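PDB 3E0R: C3-degrading proteinase (CppA protein) from Streptococcus pneumoniae, which probably degrades complement component C3, and has N- and C-terminal regions that are both glyoxalase-like. Local coordinates for residues K17-K22 against V192-S197; S41-L46 against V56-P61; D95-L100 against Y107-F112. All coordinates share one frame; numbering follows the deposited sequence.

Interaction 1: K17-K22 against V192-S197; sequences KANNRK and VTWDLS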
loop_
_atom_site.group_PDB
_atom_site.type_symbol
_atom_site.label_atom_id
_atom_site.label_comp_id
_atom_site.label_asym_id
_atom_site.label_seq_id
_atom_site.Cartn_x
_atom_site.Cartn_y
_atom_site.Cartn_z
ATOM N N LYS A 17 4.311 -7.947 1.946
ATOM C CA LYS A 17 4.528 -9.262 2.527
ATOM C C LYS A 17 4.055 -9.308 4.003
ATOM O O LYS A 17 4.245 -8.335 4.760
ATOM C CB LYS A 17 5.973 -9.701 2.343
ATOM C CG LYS A 17 6.287 -9.829 0.902
ATOM C CD LYS A 17 7.768 -10.105 0.652
ATOM C CE LYS A 17 8.182 -11.572 0.900
ATOM N NZ LYS A 17 9.597 -11.724 1.318
ATOM N N ALA A 18 3.372 -10.413 4.340
ATOM C CA ALA A 18 2.711 -10.639 5.640
ATOM C C ALA A 18 3.276 -11.926 6.207
ATOM O O ALA A 18 3.467 -12.875 5.475
ATOM C CB ALA A 18 1.215 -10.788 5.464
ATOM N N ASN A 19 3.563 -11.949 7.508
ATOM C CA ASN A 19 4.056 -13.163 8.183
ATOM C C ASN A 19 2.888 -14.036 8.619
ATOM O O ASN A 19 2.646 -15.080 8.035
ATOM C CB ASN A 19 4.977 -12.815 9.373
ATOM C CG ASN A 19 5.449 -14.066 10.187
ATOM O OD1 ASN A 19 5.138 -15.219 9.864
ATOM N ND2 ASN A 19 6.206 -13.811 11.246
ATOM N N ASN A 20 2.177 -13.623 9.656
ATOM C CA ASN A 20 0.996 -14.357 10.077
ATOM C C ASN A 20 -0.224 -13.812 9.367
ATOM O O ASN A 20 -0.559 -12.654 9.515
ATOM C CB ASN A 20 0.799 -14.284 11.585
ATOM C CG ASN A 20 -0.235 -15.271 12.061
ATOM O OD1 ASN A 20 -1.439 -15.167 11.742
ATOM N ND2 ASN A 20 0.235 -16.270 12.793
ATOM N N ARG A 21 -0.874 -14.656 8.585
ATOM C CA ARG A 21 -2.070 -14.269 7.858
ATOM C C ARG A 21 -3.206 -13.785 8.747
ATOM O O ARG A 21 -3.771 -12.710 8.522
ATOM C CB ARG A 21 -2.599 -15.442 7.032
ATOM C CG ARG A 21 -3.297 -14.977 5.795
ATOM C CD ARG A 21 -4.560 -15.732 5.554
ATOM N NE ARG A 21 -5.067 -15.430 4.216
ATOM C CZ ARG A 21 -4.578 -15.958 3.093
ATOM N NH1 ARG A 21 -3.554 -16.810 3.113
ATOM N NH2 ARG A 21 -5.123 -15.644 1.941
ATOM N N LYS A 22 -3.582 -14.592 9.722
ATOM C CA LYS A 22 -4.715 -14.251 10.554
ATOM C C LYS A 22 -4.454 -12.904 11.237
ATOM O O LYS A 22 -5.346 -12.079 11.310
ATOM C CB LYS A 22 -5.022 -15.365 11.566
ATOM C CG LYS A 22 -6.361 -15.202 12.237
ATOM C CD LYS A 22 -7.461 -15.754 11.352
ATOM C CE LYS A 22 -8.758 -14.961 11.455
ATOM N NZ LYS A 22 -9.678 -15.229 10.296
ATOM N N VAL A 192 13.718 -11.435 0.952
ATOM C CA VAL A 192 14.562 -11.432 2.150
ATOM C C VAL A 192 13.795 -10.963 3.413
ATOM O O VAL A 192 14.025 -11.522 4.528
ATOM C CB VAL A 192 15.935 -10.666 1.929
ATOM C CG1 VAL A 192 16.731 -10.518 3.254
ATOM C CG2 VAL A 192 16.810 -11.378 0.828
ATOM N N THR A 193 12.898 -9.987 3.229
ATOM C CA THR A 193 12.271 -9.239 4.327
ATOM C C THR A 193 10.776 -9.169 4.132
ATOM O O THR A 193 10.315 -9.354 3.006
ATOM C CB THR A 193 12.811 -7.771 4.398
ATOM O OG1 THR A 193 12.599 -7.142 3.119
ATOM C CG2 THR A 193 14.351 -7.725 4.807
ATOM N N TRP A 194 10.025 -8.897 5.205
ATOM C CA TRP A 194 8.570 -8.499 5.115
ATOM C C TRP A 194 8.430 -7.035 4.789
ATOM O O TRP A 194 8.671 -6.176 5.641
ATOM C CB TRP A 194 7.816 -8.825 6.425
ATOM C CG TRP A 194 7.685 -10.336 6.672
ATOM C CD1 TRP A 194 6.907 -11.223 5.960
ATOM C CD2 TRP A 194 8.384 -11.130 7.663
ATOM N NE1 TRP A 194 7.078 -12.499 6.445
ATOM C CE2 TRP A 194 7.950 -12.468 7.507
ATOM C CE3 TRP A 194 9.290 -10.829 8.693
ATOM C CZ2 TRP A 194 8.408 -13.492 8.312
ATOM C CZ3 TRP A 194 9.746 -11.851 9.502
ATOM C CH2 TRP A 194 9.305 -13.176 9.302
ATOM N N ASP A 195 8.105 -6.701 3.547
ATOM C CA ASP A 195 8.089 -5.277 3.127
ATOM C C ASP A 195 7.221 -5.182 1.903
ATOM O O ASP A 195 6.696 -6.182 1.493
ATOM C CB ASP A 195 9.512 -4.805 2.762
ATOM C CG ASP A 195 9.693 -3.266 2.851
ATOM O OD1 ASP A 195 8.723 -2.459 2.903
ATOM O OD2 ASP A 195 10.857 -2.892 2.906
ATOM N N LEU A 196 7.130 -3.995 1.308
ATOM C CA LEU A 196 6.614 -3.835 -0.043
ATOM C C LEU A 196 7.466 -4.639 -1.079
ATOM O O LEU A 196 8.680 -4.401 -1.211
ATOM C CB LEU A 196 6.595 -2.320 -0.423
ATOM C CG LEU A 196 6.187 -1.962 -1.871
ATOM C CD1 LEU A 196 4.626 -2.095 -2.113
ATOM C CD2 LEU A 196 6.728 -0.583 -2.224
ATOM N N SER A 197 6.820 -5.564 -1.792
ATOM C CA SER A 197 7.510 -6.472 -2.677
ATOM C C SER A 197 7.107 -6.336 -4.130
ATOM O O SER A 197 7.879 -6.693 -5.007
ATOM C CB SER A 197 7.276 -7.896 -2.256
ATOM O OG SER A 197 5.909 -8.249 -2.339
#
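Lys17 and Asn19 of residues 17-22 meet Trp194 and its neighbours in residues 192-197. The contact lies where the end of strand 9-18 meets the chain leading into strand 196-203, its antiparallel neighbour in a mixed beta sheet. It joins the N-terminal and C-terminal CppA regions, both of the glyoxalase clan. Asn19 packs against the indole of Trp194. Its CB stands over one face of the ring, 3.9 Å from the centroid of the five-membered ring, a CH-pi contact. The amide runs on nearly parallel to the indole, 7° between the planes, but offset past its CZ2-CH2 rim, with Asn19 CG 3.5 Å from Trp194 CZ2. Asn19 CG is anti to the backbone N (chi1 176°), which carries the amide out along the indole. At the edge of the indole, the backbone C of Lys17 lies near the ring plane. Trp194 NE1 gives its hydrogen bond to the backbone O of Ala60, which helps fix the ring.

The Lys17 side chain leaves in another direction. Its CG packs 3.6 Å from Ser197 OG, and its CD is 3.7 Å from Ser197 CB. A bend at chi3 (78°) turns the amine toward the loop before the strand. There NZ is held by two backbone carbonyls, those of Thr193 and Asn190. The bond from Lys17 NZ to Thr193 O is 3.0 Å. The main chains also pair: Lys17 N donates to Asp195 O at 3.0 Å. This bond is almost straight at the hydrogen, but Lys17 N stands above the carbonyl plane of Asp195.

Interaction 2: S41-L46 against V56-P61; sequences SAFLSL and VLEEAP
Leu44 and Leu57 form the central backbone pair of this contact. Leu44 N donates to Leu57 O at 3.1 Å, and Leu57 N returns a bond to Leu44 O at 2.9 Å. Both donors lie in the carbonyl planes they reach. A third bond, Glu59 N to Ala42 O, is longer at 3.3 Å but nearly straight. Leu44 O also takes a CA-H...O contact from Val56.

These bonds join strands 43-47 and 53-59 as an antiparallel beta hairpin within the mixed sheet. Leu44-Leu57 is a hydrogen-bonded pair, flanked by the non-hydrogen-bonded pairs Phe43-Glu58 and Ser45-Val56.

Apolar packing occurs on both faces. Leu44 and Leu57 lie side by side, with CD2 of Leu44 4.2 Å from CD1 of Leu57. Leu46 reaches the same side chain, its CD1 3.9 Å from Leu57 CG. Helix 21-31 packs on these leucines. On the other face, Val56 CG1 sits over the ring of Phe43, 3.9 Å from its CG.

The polar end of Glu58 meets the same ring at its edge. Glu58 OE1 is 3.7 Å from Phe43 CD2, and carboxylate and ring planes differ by only 9°.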
loop_
_atom_site.group_PDB
_atom_site.type_symbol
_atom_site.label_atom_id
_atom_site.label_comp_id
_atom_site.label_asym_id
_atom_site.label_seq_id
_atom_site.Cartn_x
_atom_site.Cartn_y
_atom_site.Cartn_z
ATOM N N SER A 41 -4.781 -18.862 -1.446
ATOM C CA SER A 41 -3.902 -19.357 -0.381
ATOM C C SER A 41 -2.580 -18.590 -0.282
ATOM O O SER A 41 -2.022 -18.447 0.805
ATOM C CB SER A 41 -3.577 -20.831 -0.605
ATOM O OG SER A 41 -4.758 -21.612 -0.713
ATOM N N ALA A 42 -2.061 -18.147 -1.423
ATOM C CA ALA A 42 -0.847 -17.337 -1.464
ATOM C C ALA A 42 -1.136 -15.937 -0.922
ATOM O O ALA A 42 -0.300 -15.336 -0.247
ATOM C CB ALA A 42 -0.305 -17.267 -2.907
ATOM N N PHE A 43 -2.333 -15.424 -1.205
ATOM C CA PHE A 43 -2.630 -14.039 -0.887
ATOM C C PHE A 43 -4.103 -13.621 -0.663
ATOM O O PHE A 43 -5.092 -14.199 -1.140
ATOM C CB PHE A 43 -1.939 -13.082 -1.901
ATOM C CG PHE A 43 -2.471 -13.149 -3.321
ATOM C CD1 PHE A 43 -3.831 -12.890 -3.615
ATOM C CD2 PHE A 43 -1.600 -13.383 -4.381
ATOM C CE1 PHE A 43 -4.315 -12.919 -4.923
ATOM C CE2 PHE A 43 -2.085 -13.403 -5.721
ATOM C CZ PHE A 43 -3.437 -13.169 -5.984
ATOM N N LEU A 44 -4.171 -12.541 0.080
ATOM C CA LEU A 44 -5.359 -11.847 0.376
ATOM C C LEU A 44 -5.437 -10.562 -0.506
ATOM O O LEU A 44 -4.536 -9.669 -0.529
ATOM C CB LEU A 44 -5.334 -11.577 1.879
ATOM C CG LEU A 44 -6.475 -10.776 2.494
ATOM C CD1 LEU A 44 -7.840 -11.441 2.298
ATOM C CD2 LEU A 44 -6.130 -10.528 3.961
ATOM N N SER A 45 -6.522 -10.516 -1.254
ATOM C CA SER A 45 -6.856 -9.412 -2.116
ATOM C C SER A 45 -7.753 -8.543 -1.289
ATOM O O SER A 45 -8.792 -8.998 -0.905
ATOM C CB SER A 45 -7.617 -9.939 -3.364
ATOM O OG SER A 45 -7.849 -8.933 -4.330
ATOM N N LEU A 46 -7.323 -7.306 -0.983
ATOM C CA LEU A 46 -8.113 -6.351 -0.204
ATOM C C LEU A 46 -8.583 -5.137 -1.039
ATOM O O LEU A 46 -7.888 -4.642 -1.914
ATOM C CB LEU A 46 -7.339 -5.845 1.040
ATOM C CG LEU A 46 -6.794 -6.905 2.025
ATOM C CD1 LEU A 46 -5.594 -6.329 2.780
ATOM C CD2 LEU A 46 -7.954 -7.357 2.958
ATOM N N VAL A 56 -2.819 -5.776 -1.691
ATOM C CA VAL A 56 -2.645 -7.231 -1.696
ATOM C C VAL A 56 -1.642 -7.546 -0.596
ATOM O O VAL A 56 -0.606 -6.913 -0.536
ATOM C CB VAL A 56 -2.163 -7.773 -3.103
ATOM C CG1 VAL A 56 -1.825 -9.273 -3.045
ATOM C CG2 VAL A 56 -3.215 -7.509 -4.179
ATOM N N LEU A 57 -2.001 -8.467 0.315
ATOM C CA LEU A 57 -1.036 -9.064 1.258
ATOM C C LEU A 57 -0.553 -10.391 0.769
ATOM O O LEU A 57 -1.339 -11.224 0.315
ATOM C CB LEU A 57 -1.630 -9.288 2.635
ATOM C CG LEU A 57 -2.193 -8.058 3.332
ATOM C CD1 LEU A 57 -2.572 -8.517 4.691
ATOM C CD2 LEU A 57 -1.220 -6.817 3.325
ATOM N N GLU A 58 0.737 -10.614 0.908
ATOM C CA GLU A 58 1.352 -11.832 0.433
ATOM C C GLU A 58 2.131 -12.546 1.531
ATOM O O GLU A 58 3.065 -11.990 2.111
ATOM C CB GLU A 58 2.298 -11.456 -0.686
ATOM C CG GLU A 58 3.043 -12.577 -1.215
ATOM C CD GLU A 58 2.991 -12.597 -2.712
ATOM O OE1 GLU A 58 1.858 -12.564 -3.284
ATOM O OE2 GLU A 58 4.085 -12.660 -3.311
ATOM N N GLU A 59 1.779 -13.795 1.772
ATOM C CA GLU A 59 2.369 -14.553 2.883
ATOM C C GLU A 59 3.792 -15.035 2.608
ATOM O O GLU A 59 4.061 -15.623 1.588
ATOM C CB GLU A 59 1.455 -15.728 3.295
ATOM C CG GLU A 59 0.835 -15.489 4.683
ATOM C CD GLU A 59 0.122 -16.728 5.224
ATOM O OE1 GLU A 59 0.365 -17.115 6.405
ATOM O OE2 GLU A 59 -0.695 -17.310 4.467
ATOM N N ALA A 60 4.687 -14.763 3.535
ATOM C CA ALA A 60 6.019 -15.299 3.504
ATOM C C ALA A 60 6.334 -15.919 4.883
ATOM O O ALA A 60 6.199 -15.250 5.903
ATOM C CB ALA A 60 6.995 -14.194 3.149
ATOM N N PRO A 61 6.743 -17.203 4.929
ATOM C CA PRO A 61 7.057 -17.862 6.218
ATOM C C PRO A 61 8.324 -17.355 6.931
ATOM O O PRO A 61 9.309 -17.033 6.277
ATOM C CB PRO A 61 7.278 -19.317 5.796
ATOM C CG PRO A 61 7.786 -19.206 4.377
ATOM C CD PRO A 61 6.936 -18.136 3.798
#

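Interaction 3: D95-L100 against Y107-F112; sequences DSIHRL and YAFEIF
Glu110 O is gripped by two backbone N-H groups, from His98 and Arg99. The bond from His98 N to Glu110 O is 2.7 Å, and that from Arg99 N to Glu110 O is 3.2 Å. Both donors come from the same face of the carbonyl plane. Glu110 N completes the pairing by donating to Arg99 O at 2.8 Å.

His98 and Phe112 lie side by side and form a T-shaped pair. The edge of Phe112 points at the face of His98, with the planes at 84°. Phe112 CE2 sits over the centre of the imidazole, 3.7 Å from His98 CE1. The His98 CG is anti to its own N (chi1 -180°), which sets the ring alongside Phe112.

Arg99 and Glu110 also run side by side. Their salt bridge is long, 4.0 Å from Arg99 NE to Glu110 OE1, with that oxygen at the guanidinium edge. Both groups have stronger partners outside: Arg99 NH1 forms a salt bridge to Glu132, while Glu110 OE2 pairs with Arg76 and OE1 is hydrogen-bonded to Tyr101 OH.

On the side of Phe109 the contact is apolar. Ile97 crosses Phe109 at about a right angle, its CG2 3.8 Å from Phe109 CD1. Leu91 of helix 84-91 packs on both.

His98 and Arg99 together facing Glu110 make a classic beta bulge, at the start of strand 99-102 in its antiparallel hairpin with strand 107-112.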
loop_
_atom_site.group_PDB
_atom_site.type_symbol
_atom_site.label_atom_id
_atom_site.label_comp_id
_atom_site.label_asym_id
_atom_site.label_seq_id
_atom_site.Cartn_x
_atom_site.Cartn_y
_atom_site.Cartn_z
ATOM N N ASP A 95 -8.915 0.079 20.400
ATOM C CA ASP A 95 -8.153 0.635 21.514
ATOM C C ASP A 95 -6.744 1.127 21.108
ATOM O O ASP A 95 -6.178 1.951 21.817
ATOM C CB ASP A 95 -8.094 -0.389 22.675
ATOM C CG ASP A 95 -9.497 -0.755 23.211
ATOM O OD1 ASP A 95 -10.401 0.095 23.083
ATOM O OD2 ASP A 95 -9.717 -1.876 23.751
ATOM N N SER A 96 -6.214 0.696 19.955
ATOM C CA SER A 96 -4.735 0.647 19.755
ATOM C C SER A 96 -4.062 1.527 18.695
ATOM O O SER A 96 -2.994 1.162 18.143
ATOM C CB SER A 96 -4.314 -0.808 19.481
ATOM O OG SER A 96 -2.955 -1.009 19.856
ATOM N N ILE A 97 -4.628 2.694 18.417
ATOM C CA ILE A 97 -4.037 3.571 17.397
ATOM C C ILE A 97 -2.640 4.056 17.860
ATOM O O ILE A 97 -2.323 4.032 19.043
ATOM C CB ILE A 97 -5.016 4.704 16.986
ATOM C CG1 ILE A 97 -5.077 5.816 18.047
ATOM C CG2 ILE A 97 -6.416 4.106 16.726
ATOM C CD1 ILE A 97 -5.968 6.986 17.642
ATOM N N HIS A 98 -1.779 4.424 16.914
ATOM C CA HIS A 98 -0.438 4.947 17.254
ATOM C C HIS A 98 -0.500 6.455 17.530
ATOM O O HIS A 98 0.191 6.932 18.391
ATOM C CB HIS A 98 0.581 4.658 16.142
ATOM C CG HIS A 98 1.969 5.162 16.438
ATOM N ND1 HIS A 98 2.808 4.558 17.361
ATOM C CD2 HIS A 98 2.672 6.193 15.914
ATOM C CE1 HIS A 98 3.957 5.207 17.403
ATOM N NE2 HIS A 98 3.900 6.207 16.542
ATOM N N ARG A 99 -1.328 7.194 16.787
ATOM C CA ARG A 99 -1.385 8.663 16.881
ATOM C C ARG A 99 -2.640 9.184 16.210
ATOM O O ARG A 99 -3.072 8.626 15.184
ATOM C CB ARG A 99 -0.186 9.234 16.170
ATOM C CG ARG A 99 0.214 10.592 16.626
ATOM C CD ARG A 99 1.513 10.983 15.900
ATOM N NE ARG A 99 2.627 10.099 16.222
ATOM C CZ ARG A 99 3.425 10.252 17.261
ATOM N NH1 ARG A 99 3.243 11.259 18.102
ATOM N NH2 ARG A 99 4.402 9.394 17.461
ATOM N N LEU A 100 -3.215 10.235 16.772
ATOM C CA LEU A 100 -4.479 10.797 16.330
ATOM C C LEU A 100 -4.230 12.181 15.790
ATOM O O LEU A 100 -3.418 12.923 16.329
ATOM C CB LEU A 100 -5.477 10.853 17.503
ATOM C CG LEU A 100 -6.962 11.246 17.324
ATOM C CD1 LEU A 100 -7.768 10.374 16.298
ATOM C CD2 LEU A 100 -7.641 11.215 18.708
ATOM N N TYR A 107 -11.307 13.591 11.614
ATOM C CA TYR A 107 -10.206 12.951 12.285
ATOM C C TYR A 107 -9.377 12.073 11.299
ATOM O O TYR A 107 -9.777 11.772 10.141
ATOM C CB TYR A 107 -10.696 12.189 13.529
ATOM C CG TYR A 107 -11.281 13.130 14.584
ATOM C CD1 TYR A 107 -10.461 13.777 15.544
ATOM C CD2 TYR A 107 -12.665 13.425 14.596
ATOM C CE1 TYR A 107 -11.033 14.662 16.523
ATOM C CE2 TYR A 107 -13.241 14.297 15.558
ATOM C CZ TYR A 107 -12.424 14.916 16.510
ATOM O OH TYR A 107 -13.014 15.777 17.433
ATOM N N ALA A 108 -8.179 11.756 11.744
ATOM C CA ALA A 108 -7.295 10.888 10.980
ATOM C C ALA A 108 -6.455 10.181 12.015
ATOM O O ALA A 108 -6.366 10.632 13.167
ATOM C CB ALA A 108 -6.443 11.697 10.056
ATOM N N PHE A 109 -5.861 9.059 11.642
ATOM C CA PHE A 109 -4.937 8.425 12.577
ATOM C C PHE A 109 -3.858 7.641 11.898
ATOM O O PHE A 109 -3.950 7.343 10.728
ATOM C CB PHE A 109 -5.687 7.570 13.647
ATOM C CG PHE A 109 -6.347 6.375 13.108
ATOM C CD1 PHE A 109 -5.683 5.152 13.114
ATOM C CD2 PHE A 109 -7.644 6.459 12.564
ATOM C CE1 PHE A 109 -6.276 4.025 12.586
ATOM C CE2 PHE A 109 -8.254 5.347 12.029
ATOM C CZ PHE A 109 -7.561 4.112 12.043
ATOM N N GLU A 110 -2.819 7.358 12.672
ATOM C CA GLU A 110 -1.806 6.398 12.327
ATOM C C GLU A 110 -1.865 5.179 13.261
ATOM O O GLU A 110 -2.248 5.269 14.385
ATOM C CB GLU A 110 -0.453 7.025 12.420
ATOM C CG GLU A 110 -0.084 7.837 11.227
ATOM C CD GLU A 110 1.187 8.607 11.461
ATOM O OE1 GLU A 110 1.413 8.980 12.622
ATOM O OE2 GLU A 110 1.943 8.836 10.505
ATOM N N ILE A 111 -1.506 4.035 12.704
ATOM C CA ILE A 111 -1.462 2.768 13.386
ATOM C C ILE A 111 -0.392 1.901 12.672
ATOM O O ILE A 111 -0.217 2.032 11.480
ATOM C CB ILE A 111 -2.861 2.145 13.362
ATOM C CG1 ILE A 111 -2.975 1.028 14.394
ATOM C CG2 ILE A 111 -3.224 1.654 11.976
ATOM C CD1 ILE A 111 -4.399 0.596 14.633
ATOM N N PHE A 112 0.333 1.063 13.417
ATOM C CA PHE A 112 1.253 0.079 12.870
ATOM C C PHE A 112 0.541 -1.280 12.615
ATOM O O PHE A 112 -0.311 -1.775 13.386
ATOM C CB PHE A 112 2.462 -0.125 13.799
ATOM C CG PHE A 112 3.548 0.969 13.688
ATOM C CD1 PHE A 112 4.529 0.915 12.704
ATOM C CD2 PHE A 112 3.608 2.027 14.590
ATOM C CE1 PHE A 112 5.533 1.927 12.615
ATOM C CE2 PHE A 112 4.608 3.012 14.489
ATOM C CZ PHE A 112 5.553 2.961 13.507
HETATM O O HOH W 1 0.017 1.313 16.406
#

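How the interactions relate
From the N terminus, residues 17-22 come first, running from the end of strand 9-18 into helix 21-31. Interaction 2 then closes a short hairpin loop between 41-46 and 56-61. Interaction 3 closes another between 95-100 and 107-112. Interaction 1 closes last, when residues 192-197 return to 17-22, so its long loop encloses both hairpins, which follow in series. It ties the N-terminal CppA region to the C-terminal one. Interactions 1 and 2 belong to one mixed sheet, where strands 9-18 and 53-59 are neighbours. They touch directly: Ala18 N probably bonds to Glu58 O, 2.7 Å away. Interaction 3 lies in the second mixed sheet, its centre about 21 Å from that of interaction 1.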